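Local atomic coordinates of PUA domain-containing protein (Aeropyrum pernix, PDB entry 2CX0), a protein that is of unknown function but carries a PUA domain and probably binds RNA, perhaps with a role in translation initiation. Residues K31-R36 with D73-P78; D89-V94 with V128-Y133; G108-I113 with A164-H169; E120-R125 with V147-L152. All blocks are in the same frame, centred on the assembly; numbering follows the deposited sequence.

Contact 1: residues K31-R36 with D73-P78; sequences KPYYTR and DGRIYP
The ring of Y33 is sandwiched: on one face lies CD of R75, over the centre and 3.6 Å from the ring centroid, a CH-pi contact, and on the opposite face lies CB of P32. The guanidinium beyond stands almost perpendicular to the ring, 88° between planes, and turns an edge to Y33, NH1 coming 3.6 Å from CD1; as a cation-pi pair it is long and at most weak. The bend of the arginine chain at chi3 (-60°) carries its end past the ring, where NH2 bonds to Y77 OH and, outside both segments, to the carbonyl of G126, while R75 NE pairs with D73 OD2 in a 3.6 Å salt bridge. The Y34 ring takes Y33 CB over one face, near the rim, and I76 O at its edge. There Y34 OH donates to I76 O at 2.6 Å, in the carbonyl plane and on a lone pair, while P78 CD lies 3.4 Å from the same OH. D73 also closes an Asx turn by accepting from R75 N. With a serine in place of Y33, CD and CG of R75 would probably lose the ring they lie on. Y34 and R75 also touch V128 of strand 128-133. Within the pre-PUA domain, the loop after helix 20-30 thus meets edge strand 76-78 through one short, well-directed bond and a CH-pi contact, with D73 answering the arginine's charge.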
loop_
_atom_site.group_PDB
_atom_site.type_symbol
_atom_site.label_atom_id
_atom_site.label_comp_id
_atom_site.label_asym_id
_atom_site.label_seq_id
_atom_site.Cartn_x
_atom_site.Cartn_y
_atom_site.Cartn_z
ATOM N N LYS A 31 -13.464 6.571 -0.952
ATOM C CA LYS A 31 -13.543 8.026 -0.944
ATOM C C LYS A 31 -13.118 8.772 0.313
ATOM O O LYS A 31 -12.437 9.802 0.232
ATOM C CB LYS A 31 -14.929 8.457 -1.378
ATOM C CG LYS A 31 -15.113 8.271 -2.897
ATOM C CD LYS A 31 -16.560 8.569 -3.271
ATOM C CE LYS A 31 -16.906 8.137 -4.693
ATOM N NZ LYS A 31 -18.387 8.319 -5.003
ATOM N N PRO A 32 -13.446 8.223 1.481
ATOM C CA PRO A 32 -13.066 8.903 2.713
ATOM C C PRO A 32 -11.604 8.888 3.036
ATOM O O PRO A 32 -11.176 9.725 3.821
ATOM C CB PRO A 32 -13.834 8.144 3.794
ATOM C CG PRO A 32 -14.912 7.364 3.001
ATOM C CD PRO A 32 -14.192 6.993 1.763
ATOM N N TYR A 33 -10.833 7.942 2.477
ATOM C CA TYR A 33 -9.419 7.820 2.869
ATOM C C TYR A 33 -8.296 8.263 1.943
ATOM O O TYR A 33 -7.130 8.209 2.324
ATOM C CB TYR A 33 -9.185 6.371 3.263
ATOM C CG TYR A 33 -10.193 5.915 4.247
ATOM C CD1 TYR A 33 -10.202 6.432 5.555
ATOM C CD2 TYR A 33 -11.168 4.960 3.890
ATOM C CE1 TYR A 33 -11.161 5.989 6.476
ATOM C CE2 TYR A 33 -12.117 4.518 4.803
ATOM C CZ TYR A 33 -12.109 5.030 6.091
ATOM O OH TYR A 33 -13.000 4.562 7.038
ATOM N N TYR A 34 -8.647 8.721 0.747
ATOM C CA TYR A 34 -7.676 9.084 -0.268
ATOM C C TYR A 34 -8.152 10.375 -0.887
ATOM O O TYR A 34 -9.345 10.677 -0.822
ATOM C CB TYR A 34 -7.658 7.972 -1.336
ATOM C CG TYR A 34 -7.229 6.659 -0.729
ATOM C CD1 TYR A 34 -5.902 6.479 -0.304
ATOM C CD2 TYR A 34 -8.143 5.633 -0.511
ATOM C CE1 TYR A 34 -5.496 5.291 0.321
ATOM C CE2 TYR A 34 -7.765 4.443 0.117
ATOM C CZ TYR A 34 -6.427 4.280 0.525
ATOM O OH TYR A 34 -6.031 3.121 1.089
ATOM N N THR A 35 -7.236 11.098 -1.513
ATOM C CA THR A 35 -7.581 12.358 -2.157
ATOM C C THR A 35 -8.548 12.106 -3.297
ATOM O O THR A 35 -9.493 12.872 -3.504
ATOM C CB THR A 35 -6.317 13.031 -2.706
ATOM O OG1 THR A 35 -5.418 13.295 -1.619
ATOM C CG2 THR A 35 -6.630 14.315 -3.412
ATOM N N ARG A 36 -8.313 11.047 -4.047
ATOM C CA ARG A 36 -9.211 10.736 -5.167
ATOM C C ARG A 36 -9.065 9.275 -5.583
ATOM O O ARG A 36 -8.087 8.633 -5.220
ATOM C CB ARG A 36 -8.868 11.601 -6.379
ATOM C CG ARG A 36 -7.581 11.163 -7.072
ATOM C CD ARG A 36 -7.152 12.126 -8.223
ATOM N NE ARG A 36 -6.694 13.397 -7.690
ATOM C CZ ARG A 36 -5.426 13.688 -7.449
ATOM N NH1 ARG A 36 -4.479 12.802 -7.714
ATOM N NH2 ARG A 36 -5.131 14.859 -6.906
ATOM N N ASP A 73 -8.201 -3.940 9.665
ATOM C CA ASP A 73 -8.985 -2.873 10.277
ATOM C C ASP A 73 -10.254 -2.612 9.397
ATOM O O ASP A 73 -10.996 -1.649 9.637
ATOM C CB ASP A 73 -8.169 -1.577 10.364
ATOM C CG ASP A 73 -7.585 -1.115 8.981
ATOM O OD1 ASP A 73 -7.991 -1.637 7.918
ATOM O OD2 ASP A 73 -6.709 -0.208 8.963
ATOM N N GLY A 74 -10.456 -3.452 8.374
ATOM C CA GLY A 74 -11.593 -3.299 7.461
ATOM C C GLY A 74 -11.475 -2.216 6.366
ATOM O O GLY A 74 -12.452 -1.920 5.635
ATOM N N ARG A 75 -10.293 -1.581 6.281
ATOM C CA ARG A 75 -10.067 -0.596 5.273
ATOM C C ARG A 75 -9.333 -1.198 4.071
ATOM O O ARG A 75 -8.644 -2.236 4.200
ATOM C CB ARG A 75 -9.221 0.559 5.805
ATOM C CG ARG A 75 -10.000 1.540 6.639
ATOM C CD ARG A 75 -9.268 2.884 6.733
ATOM N NE ARG A 75 -7.948 2.747 7.354
ATOM C CZ ARG A 75 -7.214 3.787 7.767
ATOM N NH1 ARG A 75 -7.668 5.045 7.631
ATOM N NH2 ARG A 75 -6.031 3.576 8.325
ATOM N N ILE A 76 -9.517 -0.536 2.930
ATOM C CA ILE A 76 -8.886 -0.990 1.697
ATOM C C ILE A 76 -7.613 -0.148 1.463
ATOM O O ILE A 76 -7.650 1.104 1.518
ATOM C CB ILE A 76 -9.868 -0.872 0.506
ATOM C CG1 ILE A 76 -11.020 -1.893 0.700
ATOM C CG2 ILE A 76 -9.133 -1.220 -0.862
ATOM C CD1 ILE A 76 -12.325 -1.357 0.158
ATOM N N TYR A 77 -6.506 -0.854 1.203
ATOM C CA TYR A 77 -5.194 -0.267 0.971
ATOM C C TYR A 77 -4.625 -0.636 -0.414
ATOM O O TYR A 77 -5.009 -1.621 -1.033
ATOM C CB TYR A 77 -4.161 -0.815 1.985
ATOM C CG TYR A 77 -4.366 -0.413 3.403
ATOM C CD1 TYR A 77 -3.559 0.567 3.981
ATOM C CD2 TYR A 77 -5.393 -1.001 4.158
ATOM C CE1 TYR A 77 -3.774 0.970 5.321
ATOM C CE2 TYR A 77 -5.631 -0.599 5.517
ATOM C CZ TYR A 77 -4.811 0.379 6.059
ATOM O OH TYR A 77 -5.035 0.820 7.331
ATOM N N PRO A 78 -3.730 0.193 -0.923
ATOM C CA PRO A 78 -3.120 -0.098 -2.224
ATOM C C PRO A 78 -1.869 -0.974 -1.986
ATOM O O PRO A 78 -1.155 -0.849 -0.947
ATOM C CB PRO A 78 -2.641 1.271 -2.739
ATOM C CG PRO A 78 -2.350 2.058 -1.331
ATOM C CD PRO A 78 -3.410 1.521 -0.375
#

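Contact 2: residues D89-V94 with V128-Y133; sequences DWLKGV and VVAALY
Strands 93-97 and 128-133 run parallel here, V94 pairing with A130 at a CA-CA distance of 4.8 Å, and A130 N gives G93 O a weak hydrogen bond of 3.5 Å. A CA-H...O contact from V94 CA to A130 O, 3.2 Å, accompanies it. Before the strand begins a water spans the wider gap between backbones: it accepts from K92 N and donates to V128 O, each at 2.7 Å. On the face carrying V94 and A130, CB of A130 is met by L91 CD1 at 3.5 Å and, more loosely, by V94 CG1. With CG1 anti to the carbonyl carbon (chi1 -67°), V94 directs that methyl toward A130 and on to L132 CD1, 4.3 Å away. On the other face V129 CB sits 3.4 Å from G93 O. L83 of helix 80-86 covers L91 and A130. This is the one parallel pairing in an otherwise antiparallel PUA sheet, with 116-121 outside 93-97; the backbone bond between A130 and V95 carries the pairing on. Between these segments the polar join is one weak bond and a bridging water, so apolar packing around A130 probably contributes much, while the water gives K92 N and V128 O partners where the strands splay.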
loop_
_atom_site.group_PDB
_atom_site.type_symbol
_atom_site.label_atom_id
_atom_site.label_comp_id
_atom_site.label_asym_id
_atom_site.label_seq_id
_atom_site.Cartn_x
_atom_site.Cartn_y
_atom_site.Cartn_z
ATOM N N ASP A 89 0.106 10.474 -5.979
ATOM C CA ASP A 89 -0.551 11.760 -5.761
ATOM C C ASP A 89 -2.008 11.636 -5.274
ATOM O O ASP A 89 -2.534 12.559 -4.699
ATOM C CB ASP A 89 -0.463 12.646 -7.021
ATOM C CG ASP A 89 -0.865 14.076 -6.730
ATOM O OD1 ASP A 89 -0.092 14.748 -6.023
ATOM O OD2 ASP A 89 -1.971 14.512 -7.174
ATOM N N TRP A 90 -2.627 10.491 -5.488
ATOM C CA TRP A 90 -3.989 10.261 -5.025
ATOM C C TRP A 90 -4.082 9.931 -3.508
ATOM O O TRP A 90 -5.183 9.882 -2.928
ATOM C CB TRP A 90 -4.608 9.138 -5.851
ATOM C CG TRP A 90 -3.945 7.805 -5.693
ATOM C CD1 TRP A 90 -2.745 7.396 -6.234
ATOM C CD2 TRP A 90 -4.433 6.698 -4.922
ATOM N NE1 TRP A 90 -2.458 6.109 -5.840
ATOM C CE2 TRP A 90 -3.480 5.652 -5.037
ATOM C CE3 TRP A 90 -5.586 6.486 -4.147
ATOM C CZ2 TRP A 90 -3.651 4.399 -4.402
ATOM C CZ3 TRP A 90 -5.757 5.240 -3.505
ATOM C CH2 TRP A 90 -4.790 4.216 -3.640
ATOM N N LEU A 91 -2.936 9.692 -2.867
ATOM C CA LEU A 91 -2.916 9.429 -1.408
ATOM C C LEU A 91 -2.982 10.755 -0.688
ATOM O O LEU A 91 -2.572 11.785 -1.244
ATOM C CB LEU A 91 -1.600 8.748 -1.009
ATOM C CG LEU A 91 -1.354 7.428 -1.773
ATOM C CD1 LEU A 91 0.112 6.937 -1.341
ATOM C CD2 LEU A 91 -2.405 6.365 -1.484
ATOM N N LYS A 92 -3.476 10.757 0.547
ATOM C CA LYS A 92 -3.541 12.025 1.322
ATOM C C LYS A 92 -2.110 12.534 1.610
ATOM O O LYS A 92 -1.860 13.736 1.719
ATOM C CB LYS A 92 -4.264 11.760 2.609
ATOM C CG LYS A 92 -5.762 11.581 2.368
ATOM C CD LYS A 92 -6.507 11.563 3.686
ATOM C CE LYS A 92 -8.013 11.409 3.479
ATOM N NZ LYS A 92 -8.736 12.707 3.292
ATOM N N GLY A 93 -1.170 11.609 1.760
ATOM C CA GLY A 93 0.188 12.056 1.996
ATOM C C GLY A 93 1.250 10.989 1.781
ATOM O O GLY A 93 0.946 9.797 1.629
ATOM N N VAL A 94 2.491 11.429 1.708
ATOM C CA VAL A 94 3.582 10.491 1.605
ATOM C C VAL A 94 4.684 11.061 2.526
ATOM O O VAL A 94 4.713 12.280 2.782
ATOM C CB VAL A 94 4.137 10.332 0.174
ATOM C CG1 VAL A 94 3.103 9.659 -0.761
ATOM C CG2 VAL A 94 4.633 11.618 -0.288
ATOM N N VAL A 128 -4.073 6.747 5.729
ATOM C CA VAL A 128 -3.226 5.878 4.934
ATOM C C VAL A 128 -2.172 6.739 4.219
ATOM O O VAL A 128 -2.509 7.715 3.545
ATOM C CB VAL A 128 -4.033 5.149 3.849
ATOM C CG1 VAL A 128 -3.098 4.235 3.040
ATOM C CG2 VAL A 128 -5.206 4.373 4.499
ATOM N N VAL A 129 -0.901 6.367 4.374
ATOM C CA VAL A 129 0.165 7.078 3.682
ATOM C C VAL A 129 1.174 6.075 3.146
ATOM O O VAL A 129 1.170 4.894 3.559
ATOM C CB VAL A 129 0.915 8.061 4.605
ATOM C CG1 VAL A 129 -0.072 9.111 5.167
ATOM C CG2 VAL A 129 1.667 7.253 5.809
ATOM N N ALA A 130 2.048 6.534 2.245
ATOM C CA ALA A 130 3.096 5.680 1.704
ATOM C C ALA A 130 4.441 6.268 2.087
ATOM O O ALA A 130 4.559 7.498 2.144
ATOM C CB ALA A 130 3.034 5.594 0.135
ATOM N N ALA A 131 5.430 5.401 2.334
ATOM C CA ALA A 131 6.779 5.865 2.634
ATOM C C ALA A 131 7.625 5.634 1.373
ATOM O O ALA A 131 7.670 4.513 0.856
ATOM C CB ALA A 131 7.386 5.093 3.794
ATOM N N LEU A 132 8.353 6.678 0.944
ATOM C CA LEU A 132 9.159 6.571 -0.282
ATOM C C LEU A 132 10.623 6.911 0.001
ATOM O O LEU A 132 10.945 7.873 0.739
ATOM C CB LEU A 132 8.710 7.615 -1.340
ATOM C CG LEU A 132 7.524 7.269 -2.250
ATOM C CD1 LEU A 132 6.293 6.810 -1.397
ATOM C CD2 LEU A 132 7.152 8.606 -3.022
ATOM N N TYR A 133 11.513 6.157 -0.617
ATOM C CA TYR A 133 12.964 6.476 -0.470
ATOM C C TYR A 133 13.089 7.843 -1.171
ATOM O O TYR A 133 12.707 7.965 -2.352
ATOM C CB TYR A 133 13.779 5.414 -1.219
ATOM C CG TYR A 133 15.260 5.725 -1.273
ATOM C CD1 TYR A 133 15.887 6.446 -0.238
ATOM C CD2 TYR A 133 16.050 5.267 -2.329
ATOM C CE1 TYR A 133 17.304 6.697 -0.267
ATOM C CE2 TYR A 133 17.439 5.503 -2.366
ATOM C CZ TYR A 133 18.053 6.206 -1.347
ATOM O OH TYR A 133 19.415 6.401 -1.440
HETATM O O HOH W 1 -4.324 8.452 1.753
#

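Contact 3: residues G108-I113 with A164-H169; sequences GAHLMI and AVRRVH
R167 and H110 meet face over face: NH1 of the arginine lies above the imidazole, offset toward its rim, with the two planes 31° apart. NH1 is 3.4 Å from H110 NE2, but the angle is too poor for a hydrogen bond. R167 NH1 instead donates to G108 O at 2.8 Å, approaching nearly along the C=O axis though tilted from the guanidinium plane. Bends at chi2 and chi3 (69°) fold the R167 chain back over the ring to reach this carbonyl. Were R167 a leucine, G108 O would probably lose this donor, and one face of H110 the guanidinium that covers it. What positions the pair is the antiparallel backbone next to it. L111 N donates to V165 O at 3.1 Å, and L111 O accepts twice, from A164 N at 2.7 Å and V165 N at 3.2 Å, the mark of a classic beta bulge. On the face carrying L111 and V165, L111 CD2 packs on V165 CG2 at 3.9 Å; farther along, I113 CG1 meets A164 CB at 3.8 Å. G108, with positive phi, ends helix 99-107 in a Schellman motif, so the contact leads straight from that helix into edge strand 111-112 of the mixed PUA sheet. L111 fits against A101 and L105 of the helix and M141 of strand 138-145, whereas I113 and A164 rest on L152 of helix 149-158.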
loop_
_atom_site.group_PDB
_atom_site.type_symbol
_atom_site.label_atom_id
_atom_site.label_comp_id
_atom_site.label_asym_id
_atom_site.label_seq_id
_atom_site.Cartn_x
_atom_site.Cartn_y
_atom_site.Cartn_z
ATOM N N GLY A 108 10.953 -4.922 6.514
ATOM C CA GLY A 108 9.728 -5.105 7.292
ATOM C C GLY A 108 9.605 -4.290 8.552
ATOM O O GLY A 108 8.677 -4.474 9.356
ATOM N N ALA A 109 10.530 -3.383 8.785
ATOM C CA ALA A 109 10.419 -2.530 10.006
ATOM C C ALA A 109 9.309 -1.436 9.871
ATOM O O ALA A 109 8.895 -1.069 8.765
ATOM C CB ALA A 109 11.799 -1.830 10.244
ATOM N N HIS A 110 8.815 -0.929 10.997
ATOM C CA HIS A 110 7.897 0.194 10.986
ATOM C C HIS A 110 8.800 1.407 10.735
ATOM O O HIS A 110 10.036 1.299 10.822
ATOM C CB HIS A 110 7.249 0.371 12.364
ATOM C CG HIS A 110 6.253 -0.691 12.688
ATOM N ND1 HIS A 110 6.419 -1.610 13.720
ATOM C CD2 HIS A 110 5.094 -1.018 12.079
ATOM C CE1 HIS A 110 5.394 -2.452 13.717
ATOM N NE2 HIS A 110 4.575 -2.115 12.734
ATOM N N LEU A 111 8.194 2.539 10.398
ATOM C CA LEU A 111 8.992 3.746 10.128
ATOM C C LEU A 111 9.079 4.648 11.377
ATOM O O LEU A 111 8.084 5.121 11.886
ATOM C CB LEU A 111 8.419 4.547 8.926
ATOM C CG LEU A 111 9.039 5.936 8.665
ATOM C CD1 LEU A 111 10.585 5.753 8.334
ATOM C CD2 LEU A 111 8.248 6.630 7.478
HETATM N N MSE A 112 10.293 4.823 11.890
HETATM C CA MSE A 112 10.477 5.724 13.024
HETATM C C MSE A 112 10.835 7.143 12.504
HETATM O O MSE A 112 11.448 7.333 11.455
HETATM C CB MSE A 112 11.582 5.179 13.910
HETATM C CG MSE A 112 11.501 3.673 14.152
HETATM SE SE MSE A 112 9.882 3.175 15.078
HETATM C CE MSE A 112 10.394 3.856 16.673
ATOM N N ILE A 113 10.439 8.145 13.276
ATOM C CA ILE A 113 10.658 9.527 12.958
ATOM C C ILE A 113 12.093 9.915 12.536
ATOM O O ILE A 113 12.284 10.727 11.626
ATOM C CB ILE A 113 10.217 10.388 14.158
ATOM C CG1 ILE A 113 8.682 10.252 14.330
ATOM C CG2 ILE A 113 10.619 11.902 13.915
ATOM C CD1 ILE A 113 8.196 10.731 15.750
ATOM N N ALA A 164 6.590 6.864 13.328
ATOM C CA ALA A 164 5.940 7.811 12.436
ATOM C C ALA A 164 4.799 7.114 11.657
ATOM O O ALA A 164 3.677 7.683 11.509
ATOM C CB ALA A 164 6.977 8.386 11.433
ATOM N N VAL A 165 5.088 5.915 11.146
ATOM C CA VAL A 165 4.070 5.176 10.335
ATOM C C VAL A 165 4.123 3.690 10.684
ATOM O O VAL A 165 5.199 3.063 10.725
ATOM C CB VAL A 165 4.375 5.297 8.794
ATOM C CG1 VAL A 165 3.345 4.503 7.936
ATOM C CG2 VAL A 165 4.439 6.827 8.398
ATOM N N ARG A 166 2.948 3.143 10.923
ATOM C CA ARG A 166 2.821 1.739 11.242
ATOM C C ARG A 166 2.744 0.995 9.922
ATOM O O ARG A 166 1.863 1.252 9.072
ATOM C CB ARG A 166 1.568 1.502 12.128
ATOM C CG ARG A 166 1.322 0.033 12.454
ATOM C CD ARG A 166 0.404 -0.149 13.652
ATOM N NE ARG A 166 -0.823 0.637 13.575
ATOM C CZ ARG A 166 -1.881 0.300 12.841
ATOM N NH1 ARG A 166 -1.836 -0.814 12.119
ATOM N NH2 ARG A 166 -2.993 1.056 12.851
ATOM N N ARG A 167 3.673 0.054 9.758
ATOM C CA ARG A 167 3.722 -0.744 8.541
ATOM C C ARG A 167 2.446 -1.607 8.297
ATOM O O ARG A 167 1.943 -2.244 9.227
ATOM C CB ARG A 167 4.980 -1.680 8.598
ATOM C CG ARG A 167 4.954 -2.763 7.490
ATOM C CD ARG A 167 5.616 -4.079 7.955
ATOM N NE ARG A 167 4.798 -4.736 8.991
ATOM C CZ ARG A 167 5.120 -4.845 10.274
ATOM N NH1 ARG A 167 6.257 -4.357 10.731
ATOM N NH2 ARG A 167 4.267 -5.419 11.109
ATOM N N VAL A 168 1.882 -1.563 7.088
ATOM C CA VAL A 168 0.773 -2.467 6.740
ATOM C C VAL A 168 1.261 -3.424 5.610
ATOM O O VAL A 168 1.087 -4.642 5.659
ATOM C CB VAL A 168 -0.440 -1.680 6.279
ATOM C CG1 VAL A 168 -1.497 -2.614 5.558
ATOM C CG2 VAL A 168 -1.057 -0.980 7.539
ATOM N N HIS A 169 1.900 -2.864 4.594
ATOM C CA HIS A 169 2.398 -3.646 3.457
ATOM C C HIS A 169 3.728 -3.032 3.002
ATOM O O HIS A 169 3.876 -1.777 2.953
ATOM C CB HIS A 169 1.370 -3.626 2.314
ATOM C CG HIS A 169 1.922 -4.053 0.988
ATOM N ND1 HIS A 169 1.889 -3.253 -0.137
ATOM C CD2 HIS A 169 2.440 -5.239 0.591
ATOM C CE1 HIS A 169 2.365 -3.941 -1.182
ATOM N NE2 HIS A 169 2.704 -5.148 -0.758
#

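Contact 4: residues E120-R125 with V147-L152; sequences EGSFTR and VDSSAL
F123 O receives S149 N at 2.8 Å, in an almost straight bond (178° at the hydrogen) whose donor stands above the carbonyl plane, and a water donates to the same oxygen. The contact joins the turn after strand 116-121 to the start of helix 149-158 within the PUA domain, and D148 occupies the N-cap position of that helix. S149 OG in turn accepts from F123 N at 3.0 Å, so S149 holds both the backbone N and O of F123. The same side chain lies on the phenyl ring, CB over its centre at 3.5 Å from the centroid, a CH-pi contact only 8° off the normal. F123 takes chi1 53°, with CG between its backbone N and carbonyl carbon, which swings the ring under S149. At the ring's edge CZ touches L152 CD2 from the first turn, while CE1 lies by V147 O, which is buried without a partner. D148 makes no capping bond with its carboxylate; instead OD2 accepts from R125 N at 2.9 Å through its anti lone pair. The R125 guanidinium lays a face over V147 CA, and a water accepts from both its NH2 and D148 N, each at 2.8 Å.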
loop_
_atom_site.group_PDB
_atom_site.type_symbol
_atom_site.label_atom_id
_atom_site.label_comp_id
_atom_site.label_asym_id
_atom_site.label_seq_id
_atom_site.Cartn_x
_atom_site.Cartn_y
_atom_site.Cartn_z
ATOM N N GLU A 120 4.924 15.139 2.520
ATOM C CA GLU A 120 4.170 15.754 1.455
ATOM C C GLU A 120 2.711 15.488 1.673
ATOM O O GLU A 120 2.306 14.395 2.161
ATOM C CB GLU A 120 4.544 15.167 0.070
ATOM C CG GLU A 120 5.896 15.611 -0.438
ATOM C CD GLU A 120 6.384 14.846 -1.666
ATOM O OE1 GLU A 120 5.596 14.122 -2.319
ATOM O OE2 GLU A 120 7.579 14.994 -1.993
ATOM N N GLY A 121 1.896 16.462 1.274
ATOM C CA GLY A 121 0.462 16.262 1.448
ATOM C C GLY A 121 0.001 16.733 2.811
ATOM O O GLY A 121 0.765 17.389 3.538
ATOM N N SER A 122 -1.227 16.366 3.176
ATOM C CA SER A 122 -1.832 16.771 4.438
ATOM C C SER A 122 -2.588 15.558 4.977
ATOM O O SER A 122 -3.399 14.969 4.264
ATOM C CB SER A 122 -2.785 17.939 4.163
ATOM O OG SER A 122 -3.382 18.364 5.369
ATOM N N PHE A 123 -2.317 15.140 6.207
ATOM C CA PHE A 123 -2.990 13.973 6.728
ATOM C C PHE A 123 -3.005 14.013 8.236
ATOM O O PHE A 123 -2.234 14.781 8.869
ATOM C CB PHE A 123 -2.309 12.674 6.241
ATOM C CG PHE A 123 -0.844 12.610 6.500
ATOM C CD1 PHE A 123 -0.337 12.170 7.726
ATOM C CD2 PHE A 123 0.060 12.966 5.482
ATOM C CE1 PHE A 123 1.071 12.092 7.926
ATOM C CE2 PHE A 123 1.422 12.893 5.671
ATOM C CZ PHE A 123 1.937 12.456 6.895
ATOM N N THR A 124 -3.874 13.199 8.819
ATOM C CA THR A 124 -3.921 13.149 10.266
ATOM C C THR A 124 -3.594 11.732 10.724
ATOM O O THR A 124 -3.572 10.801 9.916
ATOM C CB THR A 124 -5.345 13.566 10.783
ATOM O OG1 THR A 124 -6.314 12.686 10.228
ATOM C CG2 THR A 124 -5.683 14.962 10.341
ATOM N N ARG A 125 -3.333 11.582 12.030
ATOM C CA ARG A 125 -3.062 10.277 12.603
ATOM C C ARG A 125 -4.160 9.332 12.122
ATOM O O ARG A 125 -5.345 9.708 12.122
ATOM C CB ARG A 125 -3.084 10.384 14.154
ATOM C CG ARG A 125 -3.186 9.074 14.903
ATOM C CD ARG A 125 -2.839 9.257 16.376
ATOM N NE ARG A 125 -2.133 10.511 16.565
ATOM C CZ ARG A 125 -1.141 10.707 17.429
ATOM N NH1 ARG A 125 -0.712 9.709 18.208
ATOM N NH2 ARG A 125 -0.594 11.915 17.519
ATOM N N VAL A 147 1.093 10.000 13.488
ATOM C CA VAL A 147 1.062 11.409 13.913
ATOM C C VAL A 147 0.504 12.259 12.783
ATOM O O VAL A 147 0.558 11.844 11.621
ATOM C CB VAL A 147 2.463 11.918 14.274
ATOM C CG1 VAL A 147 2.913 11.248 15.564
ATOM C CG2 VAL A 147 3.443 11.633 13.145
ATOM N N ASP A 148 0.012 13.449 13.089
ATOM C CA ASP A 148 -0.527 14.285 12.027
ATOM C C ASP A 148 0.664 14.758 11.144
ATOM O O ASP A 148 1.814 14.850 11.648
ATOM C CB ASP A 148 -1.199 15.519 12.634
ATOM C CG ASP A 148 -2.437 15.198 13.497
ATOM O OD1 ASP A 148 -2.919 16.137 14.188
ATOM O OD2 ASP A 148 -2.942 14.051 13.481
ATOM N N SER A 149 0.410 15.074 9.864
ATOM C CA SER A 149 1.468 15.591 8.980
ATOM C C SER A 149 2.087 16.907 9.539
ATOM O O SER A 149 3.303 17.139 9.425
ATOM C CB SER A 149 0.919 15.866 7.569
ATOM O OG SER A 149 -0.204 16.721 7.662
ATOM N N SER A 150 1.298 17.786 10.155
ATOM C CA SER A 150 1.927 19.019 10.660
ATOM C C SER A 150 2.808 18.720 11.887
ATOM O O SER A 150 3.807 19.406 12.140
ATOM C CB SER A 150 0.862 20.040 11.008
ATOM O OG SER A 150 0.087 19.514 12.039
ATOM N N ALA A 151 2.457 17.699 12.669
ATOM C CA ALA A 151 3.300 17.381 13.793
ATOM C C ALA A 151 4.582 16.697 13.273
ATOM O O ALA A 151 5.669 16.924 13.821
ATOM C CB ALA A 151 2.574 16.459 14.757
ATOM N N LEU A 152 4.454 15.857 12.245
ATOM C CA LEU A 152 5.609 15.144 11.735
ATOM C C LEU A 152 6.626 16.146 11.159
ATOM O O LEU A 152 7.846 15.951 11.272
ATOM C CB LEU A 152 5.174 14.105 10.688
ATOM C CG LEU A 152 6.277 13.175 10.150
ATOM C CD1 LEU A 152 6.952 12.372 11.314
ATOM C CD2 LEU A 152 5.587 12.182 9.104
HETATM O O HOH W 2 -1.762 17.661 9.849
HETATM O O HOH W 3 -0.085 14.025 15.795
#

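The four contacts trace a path from the pre-PUA domain into the PUA domain. Contact 1 closes first along the chain and touches contact 2, their centres 12 Å apart, where Y34 packs on W90, T35 N probably bonds to W90 O and R36 pairs with D89; residues 89-94 form part of the domain join. Contacts 2, 3 and 4 reach one mixed sheet, with 93-97 and 116-121 as neighbours and 111-112 at an edge. Contact 2 interlaces with both others along the chain, while contact 4 lies inside the loop contact 3 closes. V129 meets both F123 and V165, joining the three on its face of the sheet, and contact 1 brushes contact 3 through Y77 and V168.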